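Side-chain contacts in glycerophosphoryl diester phosphodiesterase (Parabacteroides distasonis, PDB 3MZ2), which probably hydrolyses glycerophosphodiesters to an alcohol and glycerol 3-phosphate: residues A[20-25]-A[286-291]; A[106-109]-A[113-116]; A[124-129]-A[152-157]; A[193-196]-A[201-204]; A[216-221]-A[256-261]. All blocks are in the same frame, centred on the assembly; numbering follows the deposited sequence.

Contact 1: residues A[20-25]-A[286-291]; sequences LISFYQ and GKFFST
Phe23 and Phe288 form an offset edge-to-face (T-shaped) pair where the N-terminal helix 17-23, lying across the N-terminal ends of the strands of this TIM barrel, meets the returning C-terminal tail. Their planes stand at 84°, with the edge of Phe23 directed at the face of Phe288 and the ring centroids 5.5 Å apart. The two side chains slide past each other in opposite directions. As a result the CB of Phe23 sits squarely over the Phe288 ring, 4.2 Å from its centroid, as a CH-pi contact. In return, Phe288 CB comes up near the ring plane of its partner, 3.5 Å from Phe23 CD1. This exchange depends on the Phe23 torsion: with CG anti to the backbone N (chi1 -180°), the ring lies beside Phe288 CB. Farther along the same edge, Phe23 CE1 meets Phe289 CZ at 4.0 Å, the two side chains crossing at about a right angle. The opposite face of Phe288 carries Lys287 CG.

In the next shell, Leu12 of strand 10-12 and Leu33 of strand 33-36 touch both Phe23 and Phe289. Strand 10-12 also pairs antiparallel with 289-291, and this joins the two ends of the chain. Leu20 packs on Ile134 and Met181, just ahead of two barrel strands. At the outer margin, in the Ser22 conformer described here, one water lies 2.7 Å from Ser22 OG and accepts a hydrogen bond from Lys287 NZ.

Contact 2: residues A[106-109]-A[113-116]; sequences RLKD and NITN
Arg106 lies alongside Asn116 at one end of a hairpin-like loop in which Lys108 and Ile114 form a single antiparallel bridge, a non-hydrogen-bonded pair. The arginine chain bends at chi2 (-51°), and its NE donates to Asn116 OD1 at 2.9 Å. The acceptor lies near the guanidinium plane, but NE approaches from above the plane of the amide carbonyl. Arg106 CB also rests on Ile114 CG2. Next, Leu107 O takes two donors from one residue, Thr115 N at 2.8 Å and Thr115 OG1 at 2.7 Å; the hydroxyl in turn bonds Tyr117 N. Lys108 runs beside Ile114, CG against CG1, while its NZ reaches beyond both segments to Glu85 O and Ser88 O.

Asp109 closes the other end. Its N donates to Asn113 O, and its carboxylate spans the turn: OD1 is met by Asn113 N from above the carboxylate plane, and OD2 accepts from Gly44 N. With an alanine here, Asn113 N, the Asn113 amide and Gly44 N are likely to lose their acceptor, and the Asn113 side chain to be set free to turn. Asn113 ND2 donates to the syn lone pair of Asp109 OD2, 2.8 Å away and nearly straight (167°).

Contact 3: residues A[124-129]-A[152-157]; sequences EAIRWA and TDMQAE
Ile126 and Met154, a selenomethionine, meet without any polar bond; the nearby polar grip is on Thr152 OG1, two residues earlier, held by both Ala148 O and Asn177 ND2. That hydroxyl sits in the last turn of helix 144-153, one of the outer helices of the TIM barrel, and it ties the helix end to the loop after helix 167-176. Beyond this turn, Gln155 takes positive phi (54°) in a Schellman motif; Met154 before it and Ala156 after it both point toward helix 122-129.

Ile126 receives them. In the Met154 conformer described, the CD1 end and CG2 branch of Ile126 both face the selenium from one side, with SE 3.8 Å from Ile126 CD1 and 4.0 Å from Ile126 CG2. The selenomethionine chain bends at chi3 (68°), which folds CE back onto the CG2 branch. The resulting 3.3 Å between Ile126 CG2 and Met154 CE is tighter than usual, but it belongs to one of two deposited conformers and is doubtful. Beneath the contact, Leu135 of strand 135-137 and Tyr159 touch Ile126, so it joins neighbouring helices above the barrel wall. Farther along, the same methyl meets alanine: Ile126 CG2 lies 4.2 Å from Ala156 CB.

Contact 4: residues A[193-196]-A[201-204]; sequences QDYE and PWSH
Trp202 meets Tyr195 on a buried, apolar side and Glu196 on a partly exposed, polar one, closing the helix-to-strand turn of a beta-alpha-beta unit of the TIM barrel, with helix 189-197 between strands 182-185 and 205-210. On the inner side the touch is slight: Tyr195 CB reaches Trp202 CH2 at 3.9 Å. The phenol itself leads away from the indole, and its OH bonds Phe185 O at the end of strand 182-185.

The outer side is closer. The glutamate, extended beyond CG, crosses the indole at about a right angle, and its CG lies 3.5 Å from Trp202 NE1. Its carboxylate plane is turned 69° from the ring. OE2 has two partners, the indole N-H and Arg227 NE in a salt bridge, which would probably stabilise its negative charge. Trp202 also packs on Arg227 and Val229. A leucine in its place is likely to cost Glu196 its N-H donor, leaving the carboxylate held by Arg227 with more freedom to turn. The bond from Trp202 NE1 to Glu196 OE2, 2.9 Å long and bent to 154°, stays near the ring plane and enters the anti lone pair of OE2.

Contact 5: residues A[216-221]-A[256-261]; sequences EVREVI and IRQGVD
Ile221 and Val260 cross at about a right angle, methyl against methyl, with Ile221 CD1 3.8 Å from Val260 CG2. The isoleucine points from helix 215-226 toward the chain leaving helix 245-257, and its extended chi2 (163°) carries CD1 out to the valine. Below the pair lies the sheet: Cys231 touches Ile221, and Ile233 touches Val260.

One helical turn away toward the surface, Arg218 and Gln258 repeat the right-angled crossing with polar groups. Here the guanidinium and amide planes are 59° apart, and the groups approach without a hydrogen bond. The arginine bends at chi3, which brings NH2 to 3.7 Å from the backbone Gln258 O. Arg218 NE is 4.0 Å from Gln258 OE1 in the conformer described. NE is buried by the contact and finds no partner anywhere in the model, so this edge is a loose approach with no directed bond across it.

Between the two pairs, Gly259 has positive phi (105°), and its N bonds Ile256 O at 2.9 Å; any side-chain CB here would collide with the carbonyl oxygen of Gln258, which calls for glycine. Next along the chain, Asp261 is fixed by Arg30, His225 and Cys231 N. This glycine-ended Schellman motif, turning a helix into the following strand 262-265 while packing on the neighbouring helix, is one of the alpha-to-beta connections of a TIM barrel.

How the contacts relate
From the N terminus, helix 17-23 opens contact 1, which closes only near the C terminus; the loop it makes, with 260 residues between its segments, encloses the other four. Those four follow in series, none crossing another. Contact 2 closes a short loop before helix 122-129, on the opposite side of the chain's centre from contacts 1, 4 and 5. Contact 3 joins helix 122-129 to the turn after 144-153, contact 4 ties helix 189-197 to its own following turn, and contact 5 links helix 215-226 to the chain leaving helix 245-257. Contact 1 touches two of them: Leu20 CD2 packs 3.4 Å from Glu157 O of contact 3, and Ile21 meets Ser203 and His204 of contact 4.

Contact 1: residues A[20-25]-A[286-291]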
# COMPACT_ATOMS: atom_id res chain seq x y z
N LEU A 20 22.89 -0.53 -16.80
CA LEU A 20 22.07 -0.93 -15.67
C LEU A 20 21.52 -2.32 -15.95
O LEU A 20 21.54 -3.16 -15.09
CB LEU A 20 20.95 0.09 -15.38
CG LEU A 20 20.02 -0.24 -14.20
CD1 LEU A 20 20.73 -0.34 -12.87
CD2 LEU A 20 18.88 0.83 -14.16
N ILE A 21 21.05 -2.55 -17.17
CA ILE A 21 20.54 -3.89 -17.55
C ILE A 21 21.67 -4.91 -17.43
O ILE A 21 21.52 -5.97 -16.85
CB ILE A 21 19.96 -3.86 -19.00
CG1 ILE A 21 18.66 -3.08 -19.03
CG2 ILE A 21 19.80 -5.28 -19.62
CD1 ILE A 21 18.23 -2.66 -20.45
N SER A 22 22.85 -4.54 -17.92
CA SER A 22 23.99 -5.43 -17.82
C SER A 22 24.33 -5.78 -16.38
O SER A 22 24.58 -6.97 -16.04
CB SER A 22 25.22 -4.80 -18.45
OG SER A 22 26.26 -5.74 -18.57
N PHE A 23 24.36 -4.75 -15.53
CA PHE A 23 24.67 -4.89 -14.11
C PHE A 23 23.78 -5.97 -13.49
O PHE A 23 24.25 -6.83 -12.75
CB PHE A 23 24.51 -3.53 -13.38
CG PHE A 23 24.82 -3.55 -11.88
CD1 PHE A 23 26.13 -3.64 -11.42
CD2 PHE A 23 23.80 -3.51 -10.95
CE1 PHE A 23 26.41 -3.63 -10.06
CE2 PHE A 23 24.08 -3.52 -9.59
CZ PHE A 23 25.38 -3.57 -9.16
N TYR A 24 22.51 -5.94 -13.87
CA TYR A 24 21.50 -6.85 -13.31
C TYR A 24 21.26 -8.13 -14.16
O TYR A 24 20.36 -8.89 -13.82
CB TYR A 24 20.16 -6.13 -13.06
CG TYR A 24 20.23 -5.32 -11.76
CD1 TYR A 24 20.45 -5.96 -10.55
CD2 TYR A 24 20.04 -3.94 -11.76
CE1 TYR A 24 20.55 -5.26 -9.38
CE2 TYR A 24 20.12 -3.24 -10.60
CZ TYR A 24 20.34 -3.90 -9.39
OH TYR A 24 20.46 -3.17 -8.20
N GLN A 25 22.05 -8.36 -15.21
CA GLN A 25 21.97 -9.64 -15.94
C GLN A 25 22.70 -10.69 -15.13
O GLN A 25 23.95 -10.60 -14.90
CB GLN A 25 22.57 -9.55 -17.36
CG GLN A 25 22.50 -10.85 -18.18
CD GLN A 25 21.06 -11.26 -18.57
OE1 GLN A 25 20.09 -10.56 -18.28
NE2 GLN A 25 20.93 -12.41 -19.26
N GLY A 286 33.00 -7.01 -12.06
CA GLY A 286 33.99 -6.15 -11.36
C GLY A 286 34.04 -4.74 -11.91
O GLY A 286 34.28 -3.78 -11.17
N LYS A 287 33.80 -4.60 -13.21
CA LYS A 287 33.88 -3.30 -13.87
C LYS A 287 32.86 -2.26 -13.38
O LYS A 287 33.03 -1.07 -13.61
CB LYS A 287 33.68 -3.50 -15.37
CG LYS A 287 32.33 -4.09 -15.76
CD LYS A 287 32.27 -4.17 -17.26
CE LYS A 287 30.95 -4.68 -17.76
NZ LYS A 287 30.95 -4.80 -19.26
N PHE A 288 31.80 -2.72 -12.74
CA PHE A 288 30.75 -1.84 -12.27
C PHE A 288 31.01 -1.18 -10.91
O PHE A 288 30.12 -0.47 -10.41
CB PHE A 288 29.40 -2.60 -12.21
CG PHE A 288 28.89 -3.03 -13.57
CD1 PHE A 288 28.46 -2.08 -14.48
CD2 PHE A 288 28.84 -4.36 -13.93
CE1 PHE A 288 28.01 -2.44 -15.73
CE2 PHE A 288 28.37 -4.75 -15.22
CZ PHE A 288 27.93 -3.79 -16.08
N PHE A 289 32.15 -1.45 -10.31
CA PHE A 289 32.45 -0.98 -8.97
C PHE A 289 33.67 -0.09 -8.98
O PHE A 289 34.70 -0.41 -9.60
CB PHE A 289 32.72 -2.18 -8.06
CG PHE A 289 31.53 -3.06 -7.85
CD1 PHE A 289 31.26 -4.09 -8.74
CD2 PHE A 289 30.67 -2.83 -6.80
CE1 PHE A 289 30.16 -4.91 -8.58
CE2 PHE A 289 29.57 -3.66 -6.63
CZ PHE A 289 29.32 -4.69 -7.52
N SER A 290 33.60 0.99 -8.23
CA SER A 290 34.71 1.94 -8.11
C SER A 290 34.63 2.66 -6.77
O SER A 290 33.91 2.23 -5.87
CB SER A 290 34.71 2.93 -9.28
OG SER A 290 35.93 3.66 -9.34
N THR A 291 35.39 3.75 -6.63
CA THR A 291 35.39 4.55 -5.42
C THR A 291 35.43 6.03 -5.80
O THR A 291 35.90 6.40 -6.86
CB THR A 291 36.58 4.26 -4.47
OG1 THR A 291 37.79 4.53 -5.15
CG2 THR A 291 36.59 2.81 -4.01
O HOH W 1 28.33 -4.78 -19.94

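Contact 2: residues A[106-109]-A[113-116]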
# COMPACT_ATOMS: atom_id res chain seq x y z
N ARG A 106 13.67 16.65 13.36
CA ARG A 106 14.94 15.93 13.23
C ARG A 106 14.68 14.45 13.31
O ARG A 106 13.74 13.99 13.98
CB ARG A 106 15.92 16.35 14.34
CG ARG A 106 16.45 17.79 14.20
CD ARG A 106 17.01 18.04 12.81
NE ARG A 106 17.71 19.32 12.77
CZ ARG A 106 17.17 20.50 12.48
NH1 ARG A 106 15.89 20.61 12.14
NH2 ARG A 106 17.93 21.58 12.51
N LEU A 107 15.49 13.69 12.59
CA LEU A 107 15.34 12.26 12.51
C LEU A 107 15.96 11.56 13.69
O LEU A 107 17.01 11.97 14.21
CB LEU A 107 15.99 11.75 11.23
CG LEU A 107 15.35 12.21 9.90
CD1 LEU A 107 16.16 11.71 8.68
CD2 LEU A 107 13.88 11.82 9.79
N LYS A 108 15.33 10.45 14.06
CA LYS A 108 15.77 9.58 15.15
C LYS A 108 16.41 8.33 14.56
O LYS A 108 15.92 7.82 13.57
CB LYS A 108 14.57 9.14 16.02
CG LYS A 108 14.01 10.10 17.05
CD LYS A 108 12.67 9.51 17.60
CE LYS A 108 11.94 10.42 18.61
NZ LYS A 108 10.43 10.21 18.67
N ASP A 109 17.48 7.84 15.17
CA ASP A 109 18.07 6.54 14.80
C ASP A 109 17.22 5.41 15.40
O ASP A 109 16.25 5.69 16.09
CB ASP A 109 19.56 6.47 15.21
CG ASP A 109 19.78 6.42 16.75
OD1 ASP A 109 18.83 6.13 17.50
OD2 ASP A 109 20.95 6.61 17.16
N ASN A 113 17.60 7.82 19.59
CA ASN A 113 18.42 9.01 19.69
C ASN A 113 17.99 10.00 18.61
O ASN A 113 17.83 9.60 17.46
CB ASN A 113 19.91 8.72 19.49
CG ASN A 113 20.47 7.73 20.49
OD1 ASN A 113 20.43 7.96 21.70
ND2 ASN A 113 21.06 6.63 19.98
N ILE A 114 17.81 11.28 18.98
CA ILE A 114 17.48 12.33 18.00
C ILE A 114 18.79 12.86 17.43
O ILE A 114 19.65 13.27 18.17
CB ILE A 114 16.69 13.49 18.61
CG1 ILE A 114 15.47 12.99 19.39
CG2 ILE A 114 16.21 14.43 17.50
CD1 ILE A 114 14.84 14.04 20.28
N THR A 115 18.93 12.78 16.10
CA THR A 115 20.13 13.25 15.41
C THR A 115 19.90 14.71 15.04
O THR A 115 18.86 15.28 15.38
CB THR A 115 20.39 12.44 14.15
OG1 THR A 115 19.38 12.76 13.17
CG2 THR A 115 20.40 10.92 14.46
N ASN A 116 20.85 15.31 14.34
CA ASN A 116 20.63 16.62 13.73
C ASN A 116 20.40 16.52 12.22
O ASN A 116 20.65 17.46 11.49
CB ASN A 116 21.79 17.57 14.01
CG ASN A 116 21.41 19.03 13.84
OD1 ASN A 116 20.28 19.42 14.14
ND2 ASN A 116 22.34 19.84 13.38

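Contact 3: residues A[124-129]-A[152-157]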
# COMPACT_ATOMS: atom_id res chain seq x y z
N GLU A 124 16.64 15.62 -3.81
CA GLU A 124 18.00 15.68 -3.26
C GLU A 124 18.69 14.32 -3.35
O GLU A 124 19.88 14.24 -3.68
CB GLU A 124 18.02 16.14 -1.80
CG GLU A 124 19.38 16.02 -1.10
CD GLU A 124 19.30 16.38 0.37
OE1 GLU A 124 18.17 16.40 0.91
OE2 GLU A 124 20.35 16.65 0.97
N ALA A 125 17.93 13.24 -3.08
CA ALA A 125 18.50 11.92 -3.12
C ALA A 125 18.87 11.49 -4.53
O ALA A 125 19.94 10.91 -4.76
CB ALA A 125 17.51 10.90 -2.49
N ILE A 126 18.01 11.80 -5.49
CA ILE A 126 18.25 11.47 -6.88
C ILE A 126 19.50 12.22 -7.39
O ILE A 126 20.37 11.61 -8.02
CB ILE A 126 17.00 11.80 -7.76
CG1 ILE A 126 15.86 10.83 -7.49
CG2 ILE A 126 17.30 11.76 -9.29
CD1 ILE A 126 14.60 11.27 -8.15
N ARG A 127 19.58 13.52 -7.12
CA ARG A 127 20.73 14.33 -7.54
C ARG A 127 22.04 13.79 -6.98
O ARG A 127 23.06 13.71 -7.68
CB ARG A 127 20.55 15.79 -7.12
CG ARG A 127 19.45 16.53 -7.89
CD ARG A 127 19.64 18.07 -7.81
NE ARG A 127 20.99 18.45 -8.19
CZ ARG A 127 21.62 19.52 -7.72
NH1 ARG A 127 21.00 20.34 -6.88
NH2 ARG A 127 22.86 19.78 -8.12
N TRP A 128 22.01 13.38 -5.72
CA TRP A 128 23.17 12.78 -5.06
C TRP A 128 23.52 11.40 -5.58
O TRP A 128 24.67 11.05 -5.71
CB TRP A 128 22.87 12.67 -3.57
CG TRP A 128 23.93 11.93 -2.81
CD1 TRP A 128 25.13 12.43 -2.35
CD2 TRP A 128 23.93 10.55 -2.48
NE1 TRP A 128 25.86 11.44 -1.73
CE2 TRP A 128 25.14 10.27 -1.81
CE3 TRP A 128 23.01 9.50 -2.67
CZ2 TRP A 128 25.45 8.97 -1.31
CZ3 TRP A 128 23.34 8.21 -2.20
CH2 TRP A 128 24.55 7.97 -1.54
N ALA A 129 22.52 10.61 -5.92
CA ALA A 129 22.76 9.22 -6.29
C ALA A 129 23.46 9.09 -7.66
O ALA A 129 24.15 8.10 -7.90
CB ALA A 129 21.44 8.45 -6.29
N THR A 152 11.35 9.99 -15.80
CA THR A 152 11.48 10.24 -17.21
C THR A 152 11.97 11.65 -17.47
O THR A 152 12.91 11.87 -18.25
CB THR A 152 10.20 9.96 -17.98
OG1 THR A 152 9.80 8.62 -17.72
CG2 THR A 152 10.40 10.14 -19.53
N ASP A 153 11.33 12.63 -16.82
CA ASP A 153 11.67 14.06 -17.06
C ASP A 153 13.12 14.36 -16.66
O ASP A 153 13.78 15.20 -17.26
CB ASP A 153 10.78 14.99 -16.23
CG ASP A 153 9.29 15.04 -16.71
OD1 ASP A 153 8.89 14.43 -17.72
OD2 ASP A 153 8.52 15.72 -16.00
N MSE A 154 13.61 13.64 -15.65
CA MSE A 154 14.95 13.84 -15.06
C MSE A 154 16.01 13.01 -15.78
O MSE A 154 17.21 13.11 -15.45
CB MSE A 154 14.96 13.44 -13.57
CG MSE A 154 14.11 14.32 -12.67
SE MSE A 154 14.37 13.96 -10.80
CE MSE A 154 16.20 14.63 -10.61
N GLN A 155 15.58 12.17 -16.72
CA GLN A 155 16.47 11.22 -17.43
C GLN A 155 17.22 10.39 -16.40
O GLN A 155 18.37 10.07 -16.61
CB GLN A 155 17.38 11.95 -18.44
CG GLN A 155 16.57 12.86 -19.39
CD GLN A 155 17.43 13.66 -20.39
OE1 GLN A 155 16.96 14.63 -20.96
NE2 GLN A 155 18.62 13.23 -20.62
N ALA A 156 16.51 9.94 -15.37
CA ALA A 156 17.09 9.23 -14.21
C ALA A 156 16.92 7.72 -14.31
O ALA A 156 17.18 6.99 -13.37
CB ALA A 156 16.46 9.76 -12.86
N GLU A 157 16.46 7.23 -15.46
CA GLU A 157 16.30 5.77 -15.63
C GLU A 157 17.49 4.91 -15.30
O GLU A 157 17.29 3.77 -14.81
CB GLU A 157 15.84 5.40 -17.02
CG GLU A 157 14.55 6.14 -17.51
CD GLU A 157 14.82 7.38 -18.36
OE1 GLU A 157 15.84 8.08 -18.14
OE2 GLU A 157 14.00 7.66 -19.28

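Contact 4: residues A[193-196]-A[201-204]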
# COMPACT_ATOMS: atom_id res chain seq x y z
N GLN A 193 4.99 -16.28 -14.27
CA GLN A 193 4.10 -16.31 -15.41
C GLN A 193 3.41 -14.96 -15.62
O GLN A 193 3.22 -14.52 -16.77
CB GLN A 193 3.03 -17.42 -15.29
CG GLN A 193 2.16 -17.63 -16.58
CD GLN A 193 2.94 -18.24 -17.73
OE1 GLN A 193 3.62 -19.26 -17.57
NE2 GLN A 193 2.82 -17.64 -18.91
N ASP A 194 2.99 -14.36 -14.52
CA ASP A 194 2.36 -13.01 -14.51
C ASP A 194 3.21 -11.97 -15.28
O ASP A 194 2.69 -11.23 -16.14
CB ASP A 194 2.18 -12.54 -13.05
CG ASP A 194 1.47 -11.23 -12.93
OD1 ASP A 194 0.66 -10.90 -13.82
OD2 ASP A 194 1.71 -10.53 -11.93
N TYR A 195 4.50 -11.87 -14.96
CA TYR A 195 5.31 -10.88 -15.68
C TYR A 195 5.41 -11.21 -17.15
O TYR A 195 5.40 -10.31 -17.99
CB TYR A 195 6.70 -10.69 -15.07
CG TYR A 195 6.58 -10.10 -13.70
CD1 TYR A 195 6.39 -8.75 -13.52
CD2 TYR A 195 6.59 -10.93 -12.60
CE1 TYR A 195 6.23 -8.20 -12.27
CE2 TYR A 195 6.40 -10.42 -11.31
CZ TYR A 195 6.23 -9.04 -11.15
OH TYR A 195 6.06 -8.46 -9.91
N GLU A 196 5.51 -12.51 -17.48
CA GLU A 196 5.60 -12.91 -18.86
C GLU A 196 4.31 -12.59 -19.59
O GLU A 196 4.34 -12.05 -20.68
CB GLU A 196 5.95 -14.40 -19.02
CG GLU A 196 7.31 -14.64 -18.50
CD GLU A 196 7.77 -16.08 -18.54
OE1 GLU A 196 6.92 -17.00 -18.65
OE2 GLU A 196 9.01 -16.28 -18.45
N PRO A 201 9.99 -7.31 -20.18
CA PRO A 201 11.26 -8.00 -20.46
C PRO A 201 12.01 -8.38 -19.20
O PRO A 201 12.15 -7.57 -18.32
CB PRO A 201 12.06 -6.97 -21.26
CG PRO A 201 11.06 -5.94 -21.70
CD PRO A 201 9.97 -5.94 -20.72
N TRP A 202 12.50 -9.62 -19.12
CA TRP A 202 13.23 -10.05 -17.95
C TRP A 202 14.54 -9.21 -17.81
O TRP A 202 15.03 -9.05 -16.70
CB TRP A 202 13.53 -11.57 -18.01
CG TRP A 202 12.33 -12.43 -17.75
CD1 TRP A 202 11.81 -13.37 -18.60
CD2 TRP A 202 11.57 -12.50 -16.55
NE1 TRP A 202 10.71 -13.98 -18.02
CE2 TRP A 202 10.56 -13.48 -16.75
CE3 TRP A 202 11.63 -11.81 -15.34
CZ2 TRP A 202 9.60 -13.78 -15.77
CZ3 TRP A 202 10.69 -12.11 -14.33
CH2 TRP A 202 9.68 -13.09 -14.57
N SER A 203 15.06 -8.71 -18.93
CA SER A 203 16.22 -7.85 -18.88
C SER A 203 15.95 -6.57 -18.08
O SER A 203 16.89 -5.91 -17.65
CB SER A 203 16.68 -7.48 -20.28
OG SER A 203 15.68 -6.80 -21.03
N HIS A 204 14.69 -6.19 -17.95
CA HIS A 204 14.34 -5.02 -17.13
C HIS A 204 13.87 -5.33 -15.69
O HIS A 204 13.35 -4.43 -15.00
CB HIS A 204 13.25 -4.24 -17.88
CG HIS A 204 13.80 -3.54 -19.07
ND1 HIS A 204 13.82 -2.18 -19.21
CD2 HIS A 204 14.38 -4.04 -20.19
CE1 HIS A 204 14.39 -1.86 -20.37
NE2 HIS A 204 14.71 -2.97 -20.99

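Contact 5: residues A[216-221]-A[256-261]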
# COMPACT_ATOMS: atom_id res chain seq x y z
N GLU A 216 10.67 -24.20 -2.28
CA GLU A 216 9.81 -23.56 -3.30
C GLU A 216 10.47 -22.30 -3.87
O GLU A 216 10.45 -22.05 -5.09
CB GLU A 216 8.45 -23.15 -2.72
CG GLU A 216 7.48 -22.47 -3.74
CD GLU A 216 6.85 -21.16 -3.23
OE1 GLU A 216 6.10 -21.22 -2.22
OE2 GLU A 216 7.10 -20.06 -3.82
N VAL A 217 11.01 -21.48 -2.97
CA VAL A 217 11.64 -20.23 -3.39
C VAL A 217 12.94 -20.53 -4.12
O VAL A 217 13.27 -19.87 -5.13
CB VAL A 217 11.92 -19.31 -2.19
CG1 VAL A 217 12.88 -18.18 -2.53
CG2 VAL A 217 10.58 -18.78 -1.61
N ARG A 218 13.67 -21.57 -3.70
CA ARG A 218 14.83 -22.01 -4.50
C ARG A 218 14.50 -22.41 -5.96
O ARG A 218 15.28 -22.14 -6.88
CB ARG A 218 15.61 -23.14 -3.79
CG ARG A 218 16.34 -22.65 -2.55
CD ARG A 218 17.26 -23.71 -1.91
NE ARG A 218 18.60 -23.73 -2.52
CZ ARG A 218 18.97 -24.47 -3.58
NH1 ARG A 218 18.11 -25.30 -4.18
NH2 ARG A 218 20.21 -24.39 -4.05
N GLU A 219 13.37 -23.05 -6.17
CA GLU A 219 12.90 -23.41 -7.49
C GLU A 219 12.62 -22.14 -8.29
O GLU A 219 13.00 -22.05 -9.45
CB GLU A 219 11.64 -24.27 -7.35
CG GLU A 219 11.19 -25.00 -8.62
CD GLU A 219 10.54 -24.07 -9.63
OE1 GLU A 219 9.74 -23.17 -9.22
OE2 GLU A 219 10.80 -24.28 -10.84
N VAL A 220 11.97 -21.15 -7.68
CA VAL A 220 11.75 -19.86 -8.36
C VAL A 220 13.07 -19.20 -8.72
O VAL A 220 13.23 -18.67 -9.82
CB VAL A 220 10.85 -18.95 -7.52
CG1 VAL A 220 10.72 -17.55 -8.13
CG2 VAL A 220 9.45 -19.61 -7.34
N ILE A 221 14.05 -19.25 -7.81
CA ILE A 221 15.35 -18.65 -8.08
C ILE A 221 16.03 -19.30 -9.27
O ILE A 221 16.60 -18.61 -10.11
CB ILE A 221 16.26 -18.71 -6.82
CG1 ILE A 221 15.75 -17.77 -5.72
CG2 ILE A 221 17.67 -18.39 -7.19
CD1 ILE A 221 16.35 -18.10 -4.34
N ILE A 256 23.84 -16.28 0.91
CA ILE A 256 24.69 -16.27 -0.27
C ILE A 256 25.05 -17.74 -0.70
O ILE A 256 25.00 -18.10 -1.88
CB ILE A 256 25.96 -15.40 -0.05
CG1 ILE A 256 25.56 -13.92 0.22
CG2 ILE A 256 26.90 -15.47 -1.25
CD1 ILE A 256 24.62 -13.29 -0.85
N ARG A 257 25.31 -18.59 0.28
CA ARG A 257 25.68 -19.98 -0.01
C ARG A 257 24.53 -20.73 -0.71
O ARG A 257 24.79 -21.70 -1.46
CB ARG A 257 26.08 -20.71 1.27
CG ARG A 257 27.40 -20.31 1.89
CD ARG A 257 27.73 -21.29 3.04
NE ARG A 257 28.84 -20.79 3.87
CZ ARG A 257 28.74 -20.31 5.13
NH1 ARG A 257 27.57 -20.27 5.78
NH2 ARG A 257 29.84 -19.88 5.75
N GLN A 258 23.29 -20.29 -0.45
CA GLN A 258 22.09 -20.88 -1.06
C GLN A 258 21.84 -20.42 -2.50
O GLN A 258 20.92 -20.91 -3.18
CB GLN A 258 20.83 -20.59 -0.23
CG GLN A 258 20.76 -21.16 1.20
CD GLN A 258 20.79 -22.68 1.24
OE1 GLN A 258 21.33 -23.33 0.34
NE2 GLN A 258 20.23 -23.25 2.31
N GLY A 259 22.64 -19.47 -2.98
CA GLY A 259 22.62 -19.05 -4.41
C GLY A 259 21.93 -17.71 -4.66
O GLY A 259 21.80 -17.27 -5.82
N VAL A 260 21.49 -17.09 -3.58
CA VAL A 260 20.83 -15.77 -3.64
C VAL A 260 21.88 -14.70 -4.01
O VAL A 260 23.08 -14.77 -3.61
CB VAL A 260 20.15 -15.45 -2.33
CG1 VAL A 260 19.70 -13.97 -2.28
CG2 VAL A 260 18.94 -16.39 -2.08
N ASP A 261 21.46 -13.74 -4.82
CA ASP A 261 22.36 -12.77 -5.48
C ASP A 261 22.48 -11.47 -4.72
O ASP A 261 23.55 -10.81 -4.74
CB ASP A 261 21.89 -12.52 -6.92
CG ASP A 261 21.69 -13.83 -7.69
OD1 ASP A 261 22.68 -14.59 -7.78
OD2 ASP A 261 20.53 -14.12 -8.04